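Archaeosine synthase (Pyrobaculum calidifontis, PDB 5K0P) converts the nitrile of a 7-cyano-7-deazaguanine base in archaeal tRNA into a formamidine, using free ammonium, in the last step of archaeosine synthesis. Local coordinates at residues A[39-44]-A[75-80]. Residues are numbered along the deposited sequence; the frame is centred on the assembly and turned at random.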
ATOM      1  N   ARG A  39     -16.893  16.621 -26.821  1.00 36.95           N
ATOM      2  CA  ARG A  39     -18.004  17.329 -27.453  1.00 37.37           C
ATOM      3  C   ARG A  39     -18.299  16.703 -28.816  1.00 39.07           C
ATOM      4  O   ARG A  39     -17.738  17.106 -29.863  1.00 44.23           O
ATOM      5  CB  ARG A  39     -17.742  18.846 -27.617  1.00 39.85           C
ATOM      6  CG  ARG A  39     -19.015  19.538 -28.177  1.00 50.71           C
ATOM      7  CD  ARG A  39     -18.816  20.936 -28.776  1.00 64.28           C
ATOM      8  NE  ARG A  39     -18.549  21.967 -27.767  1.00 75.78           N
ATOM      9  CZ  ARG A  39     -17.366  22.558 -27.495  1.00 71.50           C
ATOM     10  NH1 ARG A  39     -17.319  23.473 -26.515  1.00 62.54           N
ATOM     11  NH2 ARG A  39     -16.232  22.269 -28.158  1.00 67.08           N
ATOM     12  N   GLY A  40     -19.148  15.700 -28.827  1.00 43.78           N
ATOM     13  CA  GLY A  40     -19.378  14.937 -30.075  1.00 61.36           C
ATOM     14  C   GLY A  40     -18.200  14.309 -30.850  1.00 62.69           C
ATOM     15  O   GLY A  40     -18.344  13.961 -32.052  1.00 74.56           O
ATOM     16  N   ALA A  41     -17.054  14.175 -30.190  1.00 53.74           N
ATOM     17  CA  ALA A  41     -16.045  13.265 -30.652  1.00 46.03           C
ATOM     18  C   ALA A  41     -15.251  12.798 -29.441  1.00 42.68           C
ATOM     19  O   ALA A  41     -14.784  13.611 -28.577  1.00 37.24           O
ATOM     20  CB  ALA A  41     -15.142  13.923 -31.692  1.00 48.89           C
ATOM     21  N   VAL A  42     -15.172  11.473 -29.361  1.00 37.20           N
ATOM     22  CA  VAL A  42     -14.306  10.762 -28.461  1.00 37.76           C
ATOM     23  C   VAL A  42     -13.013  10.452 -29.200  1.00 36.99           C
ATOM     24  O   VAL A  42     -13.037   9.999 -30.366  1.00 31.49           O
ATOM     25  CB  VAL A  42     -14.966   9.460 -27.935  1.00 36.76           C
ATOM     26  CG1 VAL A  42     -13.937   8.518 -27.302  1.00 39.65           C
ATOM     27  CG2 VAL A  42     -16.041   9.863 -26.952  1.00 37.78           C
ATOM     28  N   LEU A  43     -11.903  10.731 -28.530  1.00 32.07           N
ATOM     29  CA  LEU A  43     -10.572  10.384 -29.056  1.00 29.04           C
ATOM     30  C   LEU A  43     -10.366   8.843 -28.989  1.00 28.75           C
ATOM     31  O   LEU A  43     -10.424   8.253 -27.915  1.00 27.24           O
ATOM     32  CB  LEU A  43      -9.508  11.104 -28.256  1.00 29.07           C
ATOM     33  CG  LEU A  43      -8.060  10.832 -28.714  1.00 28.17           C
ATOM     34  CD1 LEU A  43      -7.922  11.338 -30.140  1.00 30.47           C
ATOM     35  CD2 LEU A  43      -7.018  11.491 -27.845  1.00 26.97           C
ATOM     36  N   ALA A  44     -10.169   8.216 -30.155  1.00 26.99           N
ATOM     37  CA  ALA A  44      -9.953   6.767 -30.190  1.00 27.40           C
ATOM     38  C   ALA A  44      -8.684   6.471 -29.432  1.00 28.17           C
ATOM     39  O   ALA A  44      -7.701   7.203 -29.551  1.00 25.89           O
ATOM     40  CB  ALA A  44      -9.814   6.232 -31.626  1.00 28.21           C
ATOM     41  N   ALA A  75      -6.622  19.513 -31.377  1.00 35.32           N
ATOM     42  CA  ALA A  75      -6.828  19.507 -32.806  1.00 36.68           C
ATOM     43  C   ALA A  75      -7.661  18.311 -33.283  1.00 35.20           C
ATOM     44  O   ALA A  75      -8.504  18.483 -34.173  1.00 36.32           O
ATOM     45  CB  ALA A  75      -5.503  19.606 -33.585  1.00 40.64           C
ATOM     46  N   ALA A  76      -7.444  17.128 -32.700  1.00 34.52           N
ATOM     47  CA  ALA A  76      -8.221  15.957 -33.035  1.00 33.63           C
ATOM     48  C   ALA A  76      -9.704  16.032 -32.628  1.00 37.61           C
ATOM     49  O   ALA A  76     -10.533  15.586 -33.396  1.00 39.03           O
ATOM     50  CB  ALA A  76      -7.593  14.716 -32.432  1.00 31.22           C
ATOM     51  N   VAL A  77     -10.047  16.547 -31.439  1.00 30.16           N
ATOM     52  CA  VAL A  77     -11.463  16.498 -30.998  1.00 31.25           C
ATOM     53  C   VAL A  77     -12.039  17.746 -30.418  1.00 32.07           C
ATOM     54  O   VAL A  77     -13.136  17.683 -29.927  1.00 29.61           O
ATOM     55  CB  VAL A  77     -11.744  15.333 -30.005  1.00 27.90           C
ATOM     56  CG1 VAL A  77     -11.341  13.994 -30.595  1.00 28.76           C
ATOM     57  CG2 VAL A  77     -10.982  15.516 -28.705  1.00 35.33           C
ATOM     58  N   ASN A  78     -11.332  18.867 -30.476  1.00 34.15           N
ATOM     59  CA  ASN A  78     -11.833  20.167 -30.020  1.00 36.91           C
ATOM     60  C   ASN A  78     -12.684  20.098 -28.775  1.00 35.25           C
ATOM     61  O   ASN A  78     -13.843  20.479 -28.840  1.00 39.00           O
ATOM     62  CB  ASN A  78     -12.615  20.858 -31.162  1.00 42.01           C
ATOM     63  CG  ASN A  78     -11.772  21.006 -32.431  1.00 49.37           C
ATOM     64  OD1 ASN A  78     -11.824  20.147 -33.382  1.00 54.17           O
ATOM     65  ND2 ASN A  78     -10.945  22.068 -32.448  1.00 47.47           N
ATOM     66  N   PRO A  79     -12.130  19.565 -27.655  1.00 32.44           N
ATOM     67  CA  PRO A  79     -12.928  19.387 -26.458  1.00 32.73           C
ATOM     68  C   PRO A  79     -12.946  20.678 -25.690  1.00 32.56           C
ATOM     69  O   PRO A  79     -12.002  21.409 -25.804  1.00 32.04           O
ATOM     70  CB  PRO A  79     -12.139  18.336 -25.681  1.00 31.81           C
ATOM     71  CG  PRO A  79     -10.771  18.574 -26.072  1.00 32.50           C
ATOM     72  CD  PRO A  79     -10.748  19.121 -27.435  1.00 30.94           C
ATOM     73  N   PRO A  80     -14.017  20.976 -24.944  1.00 32.41           N
ATOM     74  CA  PRO A  80     -14.037  22.219 -24.148  1.00 35.35           C
ATOM     75  C   PRO A  80     -13.100  22.241 -22.952  1.00 34.76           C
ATOM     76  O   PRO A  80     -12.935  23.312 -22.347  1.00 33.82           O
ATOM     77  CB  PRO A  80     -15.477  22.261 -23.584  1.00 34.91           C
ATOM     78  CG  PRO A  80     -15.954  20.861 -23.623  1.00 33.22           C
ATOM     79  CD  PRO A  80     -15.320  20.275 -24.859  1.00 32.41           C
TER
HETATM   80  O   HOH W   1     -14.671  16.175 -28.140  1.00 39.16           O
HETATM   81  O   HOH W   2     -15.744  18.859 -30.411  1.00 47.51           O
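Val77, buried near the C-terminal end of helix 62-77, packs against the 39-44 loop with CG1 and CB. Its CG1, turned anti to the carbonyl carbon (chi1 -56°), lies 4.0 Å from Ala41 CB and 4.1 Å from Leu43 CB; a branched beta carbon puts apolar bulk close to the backbone, which suits this short gap. Ala76 extends the apolar patch, its CB meeting Leu43 CD1 at 4.1 Å. Leu43 also packs on Phe48 and Met51 of helix 45-53.

Two waters link the backbones. One accepts from Arg39 N and donates to Ala41 O and to Val77 O, the last at 2.8 Å. The second lies between Arg39 O and the same Val77 O.

On the solvent-facing side, the Arg39 chain bends at chi3 (-72°), laying one guanidinium face over Pro80, whose CD sits 3.8 Å above the plane, off-centre. Asn78 O lies near that plane at the edge, 3.1 Å from Arg39 NH2. Asn78 itself takes positive phi, which asparagine tolerates well, and turns the chain out of the helix.

The contact joins the loop that holds Leu43, a substrate-binding residue, to the helix-to-strand turn of the T-fold, where an antiparallel sheet is layered with helices.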